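Local coordinates for Aureochrome1-like protein (Ochromonas danica, PDB 6I20) that probably senses blue light through a flavin-binding LOV domain of the PAS fold, as in aureochromes, which are light-regulated transcription factors, at residues T41-E47 against N85-D89; A65-V69 against T80-L84; W94-A100 against L113-V119. All coordinates share one frame; numbering follows the deposited sequence. Where two conformers were deposited one is given.

Interaction 1: residues T41-E47 against N85-D89; sequences TGYALSE and NYRKD. With FMN (flavin mononucleotide), chain E.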
loop_
_atom_site.group_PDB
_atom_site.type_symbol
_atom_site.label_atom_id
_atom_site.label_comp_id
_atom_site.label_asym_id
_atom_site.label_seq_id
_atom_site.Cartn_x
_atom_site.Cartn_y
_atom_site.Cartn_z
ATOM N N THR A 41 -0.885 -5.612 9.834
ATOM C CA THR A 41 0.554 -5.786 9.781
ATOM C C THR A 41 1.210 -6.022 11.131
ATOM O O THR A 41 2.373 -6.511 11.160
ATOM C CB THR A 41 1.224 -4.577 9.118
ATOM O OG1 THR A 41 1.096 -3.420 9.964
ATOM C CG2 THR A 41 0.704 -4.329 7.735
ATOM N N GLY A 42 0.537 -5.710 12.235
ATOM C CA GLY A 42 1.126 -5.838 13.570
ATOM C C GLY A 42 2.022 -4.709 14.046
ATOM O O GLY A 42 2.548 -4.781 15.160
ATOM N N TYR A 43 2.217 -3.664 13.235
ATOM C CA TYR A 43 3.061 -2.541 13.600
ATOM C C TYR A 43 2.267 -1.476 14.318
ATOM O O TYR A 43 1.075 -1.295 14.013
ATOM C CB TYR A 43 3.743 -1.928 12.363
ATOM C CG TYR A 43 4.811 -2.817 11.765
ATOM C CD1 TYR A 43 6.119 -2.742 12.206
ATOM C CD2 TYR A 43 4.518 -3.766 10.792
ATOM C CE1 TYR A 43 7.094 -3.571 11.680
ATOM C CE2 TYR A 43 5.492 -4.584 10.261
ATOM C CZ TYR A 43 6.781 -4.496 10.725
ATOM O OH TYR A 43 7.752 -5.313 10.221
ATOM N N ALA A 44 2.880 -0.778 15.261
ATOM C CA ALA A 44 2.324 0.412 15.867
ATOM C C ALA A 44 2.445 1.572 14.897
ATOM O O ALA A 44 3.337 1.645 14.045
ATOM C CB ALA A 44 3.021 0.739 17.176
ATOM N N LEU A 45 1.550 2.547 15.039
ATOM C CA LEU A 45 1.592 3.726 14.162
ATOM C C LEU A 45 2.975 4.419 14.194
ATOM O O LEU A 45 3.505 4.832 13.154
ATOM C CB LEU A 45 0.508 4.748 14.567
ATOM C CG LEU A 45 0.365 5.954 13.644
ATOM C CD1 LEU A 45 0.019 5.565 12.203
ATOM C CD2 LEU A 45 -0.712 6.873 14.209
ATOM N N SER A 46 3.557 4.487 15.386
ATOM C CA SER A 46 4.866 5.105 15.590
ATOM C C SER A 46 6.002 4.335 14.925
ATOM O O SER A 46 7.109 4.890 14.841
ATOM C CB SER A 46 5.114 5.207 17.095
ATOM O OG SER A 46 4.962 3.926 17.672
ATOM N N GLU A 47 5.768 3.115 14.463
ATOM C CA GLU A 47 6.752 2.318 13.754
ATOM C C GLU A 47 6.600 2.403 12.248
ATOM O O GLU A 47 7.428 1.875 11.515
ATOM C CB GLU A 47 6.644 0.840 14.181
ATOM C CG GLU A 47 6.996 0.627 15.621
ATOM C CD GLU A 47 6.818 -0.786 16.075
ATOM O OE1 GLU A 47 5.724 -1.365 15.913
ATOM O OE2 GLU A 47 7.796 -1.357 16.601
ATOM N N ASN A 85 3.493 -10.518 1.759
ATOM C CA ASN A 85 3.997 -9.555 2.724
ATOM C C ASN A 85 4.139 -10.248 4.087
ATOM O O ASN A 85 3.666 -11.354 4.320
ATOM C CB ASN A 85 3.058 -8.348 2.860
ATOM C CG ASN A 85 3.246 -7.261 1.826
ATOM O OD1 ASN A 85 2.482 -6.266 1.907
ATOM N ND2 ASN A 85 4.235 -7.321 0.941
ATOM N N TYR A 86 4.871 -9.553 4.951
ATOM C CA TYR A 86 5.314 -10.046 6.255
ATOM C C TYR A 86 4.835 -9.099 7.359
ATOM O O TYR A 86 5.011 -7.870 7.268
ATOM C CB TYR A 86 6.850 -10.084 6.322
ATOM C CG TYR A 86 7.472 -11.161 5.461
ATOM C CD1 TYR A 86 7.529 -11.032 4.081
ATOM C CD2 TYR A 86 8.030 -12.300 6.034
ATOM C CE1 TYR A 86 8.091 -12.005 3.289
ATOM C CE2 TYR A 86 8.622 -13.265 5.241
ATOM C CZ TYR A 86 8.627 -13.115 3.856
ATOM O OH TYR A 86 9.163 -14.076 2.985
ATOM N N ARG A 87 4.256 -9.679 8.411
ATOM C CA ARG A 87 3.880 -8.917 9.601
ATOM C C ARG A 87 5.114 -8.703 10.474
ATOM O O ARG A 87 6.171 -9.319 10.272
ATOM C CB ARG A 87 2.822 -9.670 10.398
ATOM C CG ARG A 87 1.552 -9.932 9.600
ATOM C CD ARG A 87 0.426 -10.372 10.522
ATOM N NE ARG A 87 -0.819 -10.659 9.802
ATOM C CZ ARG A 87 -1.064 -11.794 9.155
ATOM N NH1 ARG A 87 -0.148 -12.768 9.128
ATOM N NH2 ARG A 87 -2.222 -11.971 8.536
ATOM N N LYS A 88 4.964 -7.869 11.505
ATOM C CA LYS A 88 6.052 -7.580 12.440
ATOM C C LYS A 88 6.552 -8.879 13.051
ATOM O O LYS A 88 7.762 -9.006 13.278
ATOM C CB LYS A 88 5.583 -6.580 13.525
ATOM C CG LYS A 88 6.717 -6.127 14.442
ATOM C CD LYS A 88 6.436 -4.880 15.257
ATOM C CE LYS A 88 5.413 -5.127 16.326
ATOM N NZ LYS A 88 5.235 -3.922 17.189
ATOM N N ASP A 89 5.642 -9.817 13.338
ATOM C CA ASP A 89 6.040 -11.108 13.945
ATOM C C ASP A 89 6.646 -12.121 12.958
ATOM O O ASP A 89 6.996 -13.242 13.372
ATOM C CB ASP A 89 4.886 -11.723 14.763
ATOM C CG ASP A 89 3.710 -12.207 13.920
ATOM O OD1 ASP A 89 3.773 -12.192 12.666
ATOM O OD2 ASP A 89 2.692 -12.640 14.552
HETATM N N1 FMN E . 4.631 -2.560 -0.808
HETATM C C2 FMN E . 4.216 -3.673 -0.163
HETATM O O2 FMN E . 4.919 -4.705 -0.256
HETATM N N3 FMN E . 3.092 -3.721 0.592
HETATM C C4 FMN E . 2.271 -2.636 0.735
HETATM O O4 FMN E . 1.198 -2.741 1.387
HETATM C C4A FMN E . 2.679 -1.427 0.104
HETATM N N5 FMN E . 1.913 -0.297 0.229
HETATM C C5A FMN E . 2.298 0.804 -0.462
HETATM C C6 FMN E . 1.527 1.984 -0.381
HETATM C C7 FMN E . 1.867 3.113 -1.051
HETATM C C7M FMN E . 0.979 4.376 -0.967
HETATM C C8 FMN E . 3.046 3.147 -1.872
HETATM C C8M FMN E . 3.424 4.380 -2.627
HETATM C C9 FMN E . 3.816 2.014 -1.965
HETATM C C9A FMN E . 3.476 0.838 -1.312
HETATM N N10 FMN E . 4.307 -0.311 -1.361
HETATM C C10 FMN E . 3.881 -1.438 -0.721
HETATM C "C1'" FMN E . 5.448 -0.379 -2.266
HETATM C "C2'" FMN E . 6.791 0.083 -1.690
HETATM O "O2'" FMN E . 6.550 1.184 -0.801
HETATM C "C3'" FMN E . 7.694 0.542 -2.825
HETATM O "O3'" FMN E . 7.062 1.552 -3.631
HETATM C "C4'" FMN E . 8.182 -0.563 -3.735
HETATM O "O4'" FMN E . 8.775 -1.584 -2.913
HETATM C "C5'" FMN E . 9.276 -0.026 -4.718
HETATM O "O5'" FMN E . 10.144 0.940 -4.036
HETATM P P FMN E . 11.632 1.125 -4.630
HETATM O O1P FMN E . 12.322 2.072 -3.728
HETATM O O2P FMN E . 12.241 -0.216 -4.648
HETATM O O3P FMN E . 11.387 1.671 -6.031
HETATM O O HOH W 1 2.397 -3.275 17.733
HETATM O O HOH W 2 7.352 -6.708 8.050
#

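Interaction 2: residues A65-V69 against T80-L84; sequences AVEKV and TVVLL. With FMN (flavin mononucleotide), chain E.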
loop_
_atom_site.group_PDB
_atom_site.type_symbol
_atom_site.label_atom_id
_atom_site.label_comp_id
_atom_site.label_asym_id
_atom_site.label_seq_id
_atom_site.Cartn_x
_atom_site.Cartn_y
_atom_site.Cartn_z
ATOM N N ALA A 65 6.755 -8.566 -8.717
ATOM C CA ALA A 65 5.560 -7.833 -8.265
ATOM C C ALA A 65 5.982 -6.462 -7.813
ATOM O O ALA A 65 5.311 -5.451 -8.051
ATOM C CB ALA A 65 4.870 -8.556 -7.147
ATOM N N VAL A 66 7.102 -6.397 -7.075
ATOM C CA VAL A 66 7.598 -5.105 -6.620
ATOM C C VAL A 66 7.938 -4.197 -7.816
ATOM O O VAL A 66 7.657 -2.990 -7.801
ATOM C CB VAL A 66 8.836 -5.325 -5.677
ATOM C CG1 VAL A 66 9.449 -4.007 -5.247
ATOM C CG2 VAL A 66 8.384 -6.114 -4.464
ATOM N N GLU A 67 8.488 -4.780 -8.866
ATOM C CA GLU A 67 8.794 -4.036 -10.085
ATOM C C GLU A 67 7.533 -3.485 -10.748
ATOM O O GLU A 67 7.525 -2.360 -11.233
ATOM C CB GLU A 67 9.579 -4.898 -11.055
ATOM C CG GLU A 67 9.931 -4.239 -12.368
ATOM C CD GLU A 67 10.803 -2.985 -12.302
ATOM O OE1 GLU A 67 11.545 -2.772 -11.328
ATOM O OE2 GLU A 67 10.762 -2.186 -13.271
ATOM N N LYS A 68 6.465 -4.267 -10.741
ATOM C CA LYS A 68 5.166 -3.724 -11.268
ATOM C C LYS A 68 4.685 -2.497 -10.490
ATOM O O LYS A 68 4.185 -1.502 -11.068
ATOM C CB LYS A 68 4.109 -4.828 -11.224
ATOM C CG LYS A 68 4.322 -5.893 -12.236
ATOM C CD LYS A 68 3.100 -6.768 -12.424
ATOM C CE LYS A 68 3.513 -7.983 -13.217
ATOM N NZ LYS A 68 2.373 -8.818 -13.646
ATOM N N VAL A 69 4.831 -2.541 -9.170
ATOM C CA VAL A 69 4.483 -1.393 -8.358
ATOM C C VAL A 69 5.371 -0.196 -8.735
ATOM O O VAL A 69 4.905 0.941 -8.923
ATOM C CB VAL A 69 4.558 -1.700 -6.854
ATOM C CG1 VAL A 69 4.432 -0.427 -6.060
ATOM C CG2 VAL A 69 3.532 -2.747 -6.432
ATOM N N THR A 80 -2.743 -2.599 -9.516
ATOM C CA THR A 80 -3.133 -3.665 -8.620
ATOM C C THR A 80 -2.075 -4.763 -8.746
ATOM O O THR A 80 -1.780 -5.224 -9.860
ATOM C CB THR A 80 -4.474 -4.284 -9.038
ATOM O OG1 THR A 80 -5.448 -3.258 -9.173
ATOM C CG2 THR A 80 -4.963 -5.292 -8.018
ATOM N N VAL A 81 -1.566 -5.206 -7.611
ATOM C CA VAL A 81 -0.670 -6.391 -7.585
ATOM C C VAL A 81 -1.108 -7.292 -6.442
ATOM O O VAL A 81 -1.785 -6.847 -5.480
ATOM C CB VAL A 81 0.846 -6.085 -7.419
ATOM C CG1 VAL A 81 1.383 -5.261 -8.570
ATOM C CG2 VAL A 81 1.119 -5.453 -6.079
ATOM N N VAL A 82 -0.732 -8.549 -6.534
ATOM C CA VAL A 82 -0.872 -9.459 -5.401
ATOM C C VAL A 82 0.550 -9.903 -5.068
ATOM O O VAL A 82 1.267 -10.386 -5.947
ATOM C CB VAL A 82 -1.788 -10.661 -5.701
ATOM C CG1 VAL A 82 -1.739 -11.667 -4.571
ATOM C CG2 VAL A 82 -3.216 -10.148 -5.862
ATOM N N LEU A 83 0.924 -9.734 -3.817
ATOM C CA LEU A 83 2.284 -10.122 -3.399
ATOM C C LEU A 83 2.295 -10.557 -1.958
ATOM O O LEU A 83 1.437 -10.207 -1.163
ATOM C CB LEU A 83 3.284 -9.001 -3.680
ATOM C CG LEU A 83 3.431 -7.867 -2.677
ATOM C CD1 LEU A 83 4.545 -6.905 -3.119
ATOM C CD2 LEU A 83 2.158 -7.057 -2.471
ATOM N N LEU A 84 3.342 -11.330 -1.623
ATOM C CA LEU A 84 3.501 -11.823 -0.267
ATOM C C LEU A 84 4.114 -10.752 0.619
ATOM O O LEU A 84 5.126 -10.153 0.251
ATOM C CB LEU A 84 4.375 -13.074 -0.287
ATOM C CG LEU A 84 4.332 -13.888 1.009
ATOM C CD1 LEU A 84 3.017 -14.652 1.148
ATOM C CD2 LEU A 84 5.522 -14.850 1.091
HETATM N N1 FMN E . 4.631 -2.560 -0.808
HETATM C C2 FMN E . 4.216 -3.673 -0.163
HETATM O O2 FMN E . 4.919 -4.705 -0.256
HETATM N N3 FMN E . 3.092 -3.721 0.592
HETATM C C4 FMN E . 2.271 -2.636 0.735
HETATM O O4 FMN E . 1.198 -2.741 1.387
HETATM C C4A FMN E . 2.679 -1.427 0.104
HETATM N N5 FMN E . 1.913 -0.297 0.229
HETATM C C5A FMN E . 2.298 0.804 -0.462
HETATM C C6 FMN E . 1.527 1.984 -0.381
HETATM C C7 FMN E . 1.867 3.113 -1.051
HETATM C C7M FMN E . 0.979 4.376 -0.967
HETATM C C8 FMN E . 3.046 3.147 -1.872
HETATM C C8M FMN E . 3.424 4.380 -2.627
HETATM C C9 FMN E . 3.816 2.014 -1.965
HETATM C C9A FMN E . 3.476 0.838 -1.312
HETATM N N10 FMN E . 4.307 -0.311 -1.361
HETATM C C10 FMN E . 3.881 -1.438 -0.721
HETATM C "C1'" FMN E . 5.448 -0.379 -2.266
HETATM C "C2'" FMN E . 6.791 0.083 -1.690
HETATM O "O2'" FMN E . 6.550 1.184 -0.801
HETATM C "C3'" FMN E . 7.694 0.542 -2.825
HETATM O "O3'" FMN E . 7.062 1.552 -3.631
HETATM C "C4'" FMN E . 8.182 -0.563 -3.735
HETATM O "O4'" FMN E . 8.775 -1.584 -2.913
HETATM C "C5'" FMN E . 9.276 -0.026 -4.718
HETATM O "O5'" FMN E . 10.144 0.940 -4.036
HETATM P P FMN E . 11.632 1.125 -4.630
HETATM O O1P FMN E . 12.322 2.072 -3.728
HETATM O O2P FMN E . 12.241 -0.216 -4.648
HETATM O O3P FMN E . 11.387 1.671 -6.031
#

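Interaction 3: residues W94-A100 against L113-V119; sequences WNQLFIA and LGVQCKV. With FMN (flavin mononucleotide), chain E; EDO (1,2-ethanediol), chain F.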
loop_
_atom_site.group_PDB
_atom_site.type_symbol
_atom_site.label_atom_id
_atom_site.label_comp_id
_atom_site.label_asym_id
_atom_site.label_seq_id
_atom_site.Cartn_x
_atom_site.Cartn_y
_atom_site.Cartn_z
ATOM N N TRP A 94 -0.876 -12.954 1.937
ATOM C CA TRP A 94 -0.987 -12.435 0.567
ATOM C C TRP A 94 -1.768 -11.132 0.599
ATOM O O TRP A 94 -2.841 -11.068 1.206
ATOM C CB TRP A 94 -1.657 -13.448 -0.356
ATOM C CG TRP A 94 -0.775 -14.612 -0.654
ATOM C CD1 TRP A 94 -0.726 -15.810 0.006
ATOM C CD2 TRP A 94 0.250 -14.650 -1.635
ATOM N NE1 TRP A 94 0.246 -16.609 -0.544
ATOM C CE2 TRP A 94 0.863 -15.923 -1.550
ATOM C CE3 TRP A 94 0.712 -13.742 -2.581
ATOM C CZ2 TRP A 94 1.889 -16.299 -2.397
ATOM C CZ3 TRP A 94 1.683 -14.121 -3.441
ATOM C CH2 TRP A 94 2.267 -15.391 -3.349
ATOM N N ASN A 95 -1.228 -10.125 -0.066
ATOM C CA ASN A 95 -1.768 -8.768 -0.069
ATOM C C ASN A 95 -2.154 -8.439 -1.508
ATOM O O ASN A 95 -1.306 -8.353 -2.387
ATOM C CB ASN A 95 -0.665 -7.821 0.429
ATOM C CG ASN A 95 -1.042 -6.359 0.480
ATOM O OD1 ASN A 95 -2.161 -5.977 0.122
ATOM N ND2 ASN A 95 -0.120 -5.527 0.965
ATOM N N GLN A 96 -3.467 -8.211 -1.746
ATOM C CA GLN A 96 -3.912 -7.565 -2.987
ATOM C C GLN A 96 -3.853 -6.088 -2.742
ATOM O O GLN A 96 -4.634 -5.533 -1.924
ATOM C CB GLN A 96 -5.317 -8.018 -3.389
ATOM C CG GLN A 96 -5.747 -7.372 -4.687
ATOM C CD GLN A 96 -7.120 -7.840 -5.108
ATOM O OE1 GLN A 96 -7.287 -8.985 -5.372
ATOM N NE2 GLN A 96 -8.087 -6.942 -5.133
ATOM N N LEU A 97 -2.838 -5.453 -3.349
ATOM C CA LEU A 97 -2.446 -4.094 -3.096
ATOM C C LEU A 97 -2.855 -3.210 -4.260
ATOM O O LEU A 97 -2.534 -3.493 -5.389
ATOM C CB LEU A 97 -0.911 -4.055 -2.956
ATOM C CG LEU A 97 -0.272 -2.701 -2.836
ATOM C CD1 LEU A 97 -0.717 -1.932 -1.593
ATOM C CD2 LEU A 97 1.258 -2.853 -2.818
ATOM N N PHE A 98 -3.558 -2.127 -3.935
ATOM C CA PHE A 98 -3.952 -1.094 -4.913
ATOM C C PHE A 98 -3.196 0.181 -4.591
ATOM O O PHE A 98 -3.231 0.628 -3.440
ATOM C CB PHE A 98 -5.457 -0.813 -4.712
ATOM C CG PHE A 98 -5.971 0.434 -5.401
ATOM C CD1 PHE A 98 -5.822 0.596 -6.761
ATOM C CD2 PHE A 98 -6.609 1.419 -4.686
ATOM C CE1 PHE A 98 -6.344 1.733 -7.391
ATOM C CE2 PHE A 98 -7.128 2.527 -5.316
ATOM C CZ PHE A 98 -6.968 2.698 -6.649
ATOM N N ILE A 99 -2.550 0.772 -5.597
ATOM C CA ILE A 99 -1.865 2.050 -5.390
ATOM C C ILE A 99 -2.343 3.022 -6.449
ATOM O O ILE A 99 -2.449 2.694 -7.630
ATOM C CB ILE A 99 -0.316 1.913 -5.385
ATOM C CG1 ILE A 99 0.108 0.915 -4.319
ATOM C CG2 ILE A 99 0.367 3.248 -5.118
ATOM C CD1 ILE A 99 1.587 0.517 -4.408
ATOM N N ALA A 100 -2.674 4.222 -5.983
ATOM C CA ALA A 100 -3.199 5.273 -6.860
ATOM C C ALA A 100 -2.644 6.635 -6.473
ATOM O O ALA A 100 -2.433 6.935 -5.311
ATOM C CB ALA A 100 -4.712 5.340 -6.776
ATOM N N LEU A 113 -2.055 6.834 -2.492
ATOM C CA LEU A 113 -2.899 6.017 -1.665
ATOM C C LEU A 113 -2.549 4.568 -1.920
ATOM O O LEU A 113 -2.450 4.162 -3.076
ATOM C CB LEU A 113 -4.370 6.250 -2.064
ATOM C CG LEU A 113 -5.413 5.338 -1.435
ATOM C CD1 LEU A 113 -5.465 5.548 0.055
ATOM C CD2 LEU A 113 -6.771 5.589 -2.085
ATOM N N GLY A 114 -2.423 3.784 -0.848
ATOM C CA GLY A 114 -2.261 2.344 -0.994
ATOM C C GLY A 114 -3.270 1.643 -0.126
ATOM O O GLY A 114 -3.411 1.965 1.053
ATOM N N VAL A 115 -4.034 0.739 -0.721
ATOM C CA VAL A 115 -5.068 -0.007 -0.017
ATOM C C VAL A 115 -4.718 -1.482 -0.040
ATOM O O VAL A 115 -4.513 -2.047 -1.124
ATOM C CB VAL A 115 -6.465 0.226 -0.665
ATOM C CG1 VAL A 115 -7.536 -0.603 0.057
ATOM C CG2 VAL A 115 -6.809 1.724 -0.716
ATOM N N GLN A 116 -4.652 -2.106 1.134
ATOM C CA GLN A 116 -4.222 -3.491 1.267
ATOM C C GLN A 116 -5.426 -4.370 1.578
ATOM O O GLN A 116 -6.216 -4.075 2.457
ATOM C CB GLN A 116 -3.207 -3.636 2.405
ATOM C CG GLN A 116 -1.933 -2.858 2.182
ATOM C CD GLN A 116 -1.949 -1.389 2.536
ATOM O OE1 GLN A 116 -2.871 -0.884 3.204
ATOM N NE2 GLN A 116 -0.869 -0.661 2.120
ATOM N N CYS A 117 -5.517 -5.509 0.921
ATOM C CA CYS A 117 -6.494 -6.530 1.256
ATOM C C CYS A 117 -5.864 -7.880 1.378
ATOM O O CYS A 117 -5.233 -8.394 0.451
ATOM C CB CYS A 117 -7.584 -6.577 0.198
ATOM S SG CYS A 117 -8.857 -7.788 0.626
ATOM N N LYS A 118 -5.993 -8.476 2.553
ATOM C CA LYS A 118 -5.516 -9.830 2.757
ATOM C C LYS A 118 -6.391 -10.781 1.952
ATOM O O LYS A 118 -7.619 -10.745 2.052
ATOM C CB LYS A 118 -5.500 -10.242 4.232
ATOM C CG LYS A 118 -5.049 -11.679 4.458
ATOM C CD LYS A 118 -4.752 -11.970 5.927
ATOM C CE LYS A 118 -6.036 -12.045 6.754
ATOM N NZ LYS A 118 -6.926 -13.128 6.284
ATOM N N VAL A 119 -5.753 -11.626 1.165
ATOM C CA VAL A 119 -6.427 -12.637 0.357
ATOM C C VAL A 119 -5.847 -14.029 0.627
ATOM O O VAL A 119 -4.727 -14.136 1.131
ATOM C CB VAL A 119 -6.382 -12.280 -1.145
ATOM C CG1 VAL A 119 -7.008 -10.920 -1.380
ATOM C CG2 VAL A 119 -4.974 -12.292 -1.705
HETATM N N1 FMN E . 4.631 -2.560 -0.808
HETATM C C2 FMN E . 4.216 -3.673 -0.163
HETATM O O2 FMN E . 4.919 -4.705 -0.256
HETATM N N3 FMN E . 3.092 -3.721 0.592
HETATM C C4 FMN E . 2.271 -2.636 0.735
HETATM O O4 FMN E . 1.198 -2.741 1.387
HETATM C C4A FMN E . 2.679 -1.427 0.104
HETATM N N5 FMN E . 1.913 -0.297 0.229
HETATM C C5A FMN E . 2.298 0.804 -0.462
HETATM C C6 FMN E . 1.527 1.984 -0.381
HETATM C C7 FMN E . 1.867 3.113 -1.051
HETATM C C7M FMN E . 0.979 4.376 -0.967
HETATM C C8 FMN E . 3.046 3.147 -1.872
HETATM C C8M FMN E . 3.424 4.380 -2.627
HETATM C C9 FMN E . 3.816 2.014 -1.965
HETATM C C9A FMN E . 3.476 0.838 -1.312
HETATM N N10 FMN E . 4.307 -0.311 -1.361
HETATM C C10 FMN E . 3.881 -1.438 -0.721
HETATM C "C1'" FMN E . 5.448 -0.379 -2.266
HETATM C "C2'" FMN E . 6.791 0.083 -1.690
HETATM O "O2'" FMN E . 6.550 1.184 -0.801
HETATM C "C3'" FMN E . 7.694 0.542 -2.825
HETATM O "O3'" FMN E . 7.062 1.552 -3.631
HETATM C "C4'" FMN E . 8.182 -0.563 -3.735
HETATM O "O4'" FMN E . 8.775 -1.584 -2.913
HETATM C "C5'" FMN E . 9.276 -0.026 -4.718
HETATM O "O5'" FMN E . 10.144 0.940 -4.036
HETATM P P FMN E . 11.632 1.125 -4.630
HETATM O O1P FMN E . 12.322 2.072 -3.728
HETATM O O2P FMN E . 12.241 -0.216 -4.648
HETATM O O3P FMN E . 11.387 1.671 -6.031
HETATM C C1 EDO F . -7.547 -7.321 7.077
HETATM O O1 EDO F . -8.428 -6.442 7.755
HETATM C C2 EDO F . -8.282 -7.892 5.868
HETATM O O2 EDO F . -7.778 -7.403 4.616
HETATM O O HOH W 3 -2.917 -14.650 3.112
HETATM O O HOH W 4 -6.549 -3.617 -2.342
#

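Interaction 1: residues T41-E47 against N85-D89
Tyr86, Arg87 and Lys88 lie against Thr41 and Tyr43. Just before them, Asn85 turns to the flavin: its OD1 accepts from FMN N3 at 2.9 Å, almost straight at 177°, while its ND2 donates to FMN O2, so one amide reads both a donor and an acceptor of the ring edge. Tyr86 meets Tyr43 through a water, which accepts from Tyr43 OH at 2.6 Å and donates to Tyr86 O. Arg87 lays CB against the backbone of Thr41, with Thr41 O 3.3 Å from Arg87 CB; its guanidinium group leads off to Ser91. This is where the strand 79-86 of the PAS sheet runs out into its turn and meets the end of helix 35-41, whose chain leaves helical geometry at Gly42 with positive phi (82°). Lys88 N then donates to Thr41 O at 2.9 Å. Beyond its backbone, Lys88 CB sits over the centre of the Tyr43 ring, a CH-pi contact of 3.7 Å from Lys88 CB to the ring centroid and 11° off the normal. Two conformers of Lys88 were deposited; in the one described, a bend at the third side-chain torsion carries NZ to Glu47 OE1 at 2.9 Å, a salt bridge on the syn lone pair. The anti lone pair of the same Glu47 OE1 takes Ala44 N at 3.0 Å, which would hold the carboxylate in place. A second water joins Lys88 NZ to Gly42 O.

Interaction 2: residues A65-V69 against T80-L84
Val69 and Val81 pack methyl to methyl, Val69 CG2 lying 3.6 Å from Val81 CG2 with the two side chains crossing at about a right angle. Val81 can offer both branches because CG1 lies anti to its carbonyl carbon (chi1 -62°) and CG2 falls between the backbone N and that carbon: CG2 faces Val69, and CG1 also reaches the CB of Lys68, whose chain then runs off away from the strand. One turn earlier on the helix, Ala65 CB touches Leu83 CB at 3.8 Å; its lack of a longer side chain matches this close approach. Val66 adds a looser apolar contact, CG2 to Leu83 CD1 at 4.1 Å. The pairs belong to a helix laid against an edge strand of the PAS sheet, the two short axes approaching to 8.6 Å and running roughly antiparallel, at 148°. A second set of contacts is with the flavin mononucleotide. Val66 and Val69, whose CG2 methyls go to the strand, turn their CG1 methyls to the ribityl chain, Val66 CG1 coming 3.4 Å from FMN O4' and Val69 CG1 3.9 Å from FMN C1'. Leu83 CD1 instead approaches the ring system at FMN O2, 3.6 Å away.

Interaction 3: residues W94-A100 against L113-V119
Asn95 and Gln116 are brought together by two torsions: the amide of Asn95 extends away from its backbone N (chi1 179°), and the chain of Gln116 bends at its second torsion (chi2 82°), which turns its amide back toward the flavin. Asn95 OD1 rests 3.4 Å from Gln116 CB, and the two amide planes stand 50° apart. Both amides serve the same carbonyl. Gln116 NE2 donates to FMN O4 at 3.0 Å and more weakly to FMN N5 at 3.4 Å, while Asn95 ND2 gives FMN O4 a weak bond of 3.1 Å; Asn95 ND2 has its stronger partner in Asn85 OD1. Replacing Asn95 by an alanine would probably leave Asn85 OD1 without this donor and FMN O4 more dependent on Gln116, whose chain would lose the amide it lies against.

The strands 92-103 and 109-119 form an antiparallel hairpin in the PAS sheet, and the side carrying Asn95, Leu97 and Gln116 is the flavin side. Such a glutamine beside N5 and O4 is a hallmark of LOV domains, where it is thought to relay the light signal into the sheet. Leu97 CD2 lies over the ring face, 3.5 Å from FMN C4A. Opposite Ile99, Gly114 leaves room for the ring: a CB there would come 2.4 Å from FMN C6.

Phe98 and Val115 are a hydrogen-bonded pair, with Phe98 N to Val115 O at 3.0 Å and the return bond likewise in the carbonyl plane. On the face turned from the flavin, Val115 CG2 meets the edge of the Phe98 ring, 4.0 Å from Phe98 CD2. A water donates to both Gln96 O and Val115 O.

From the N terminus, residues 41-47 come first, and interaction 1 closes a wide loop by pairing them with 85-89, the end of strand 79-86 and the turn after it. Inside that loop lies the nested interaction 2, in which strand 79-86 returns along helix 63-75, closing a short loop. Interaction 3 follows in series as the hairpin of strands 92-103 and 109-119. Its first strand lies beside 79-86: the backbone pairs Leu83 O with Asn95 N, and Val81 O with Leu97 N, join interactions 2 and 3. The Asn85-Asn95 amide pair ties interaction 1 to interaction 3. All three contacts reach the flavin.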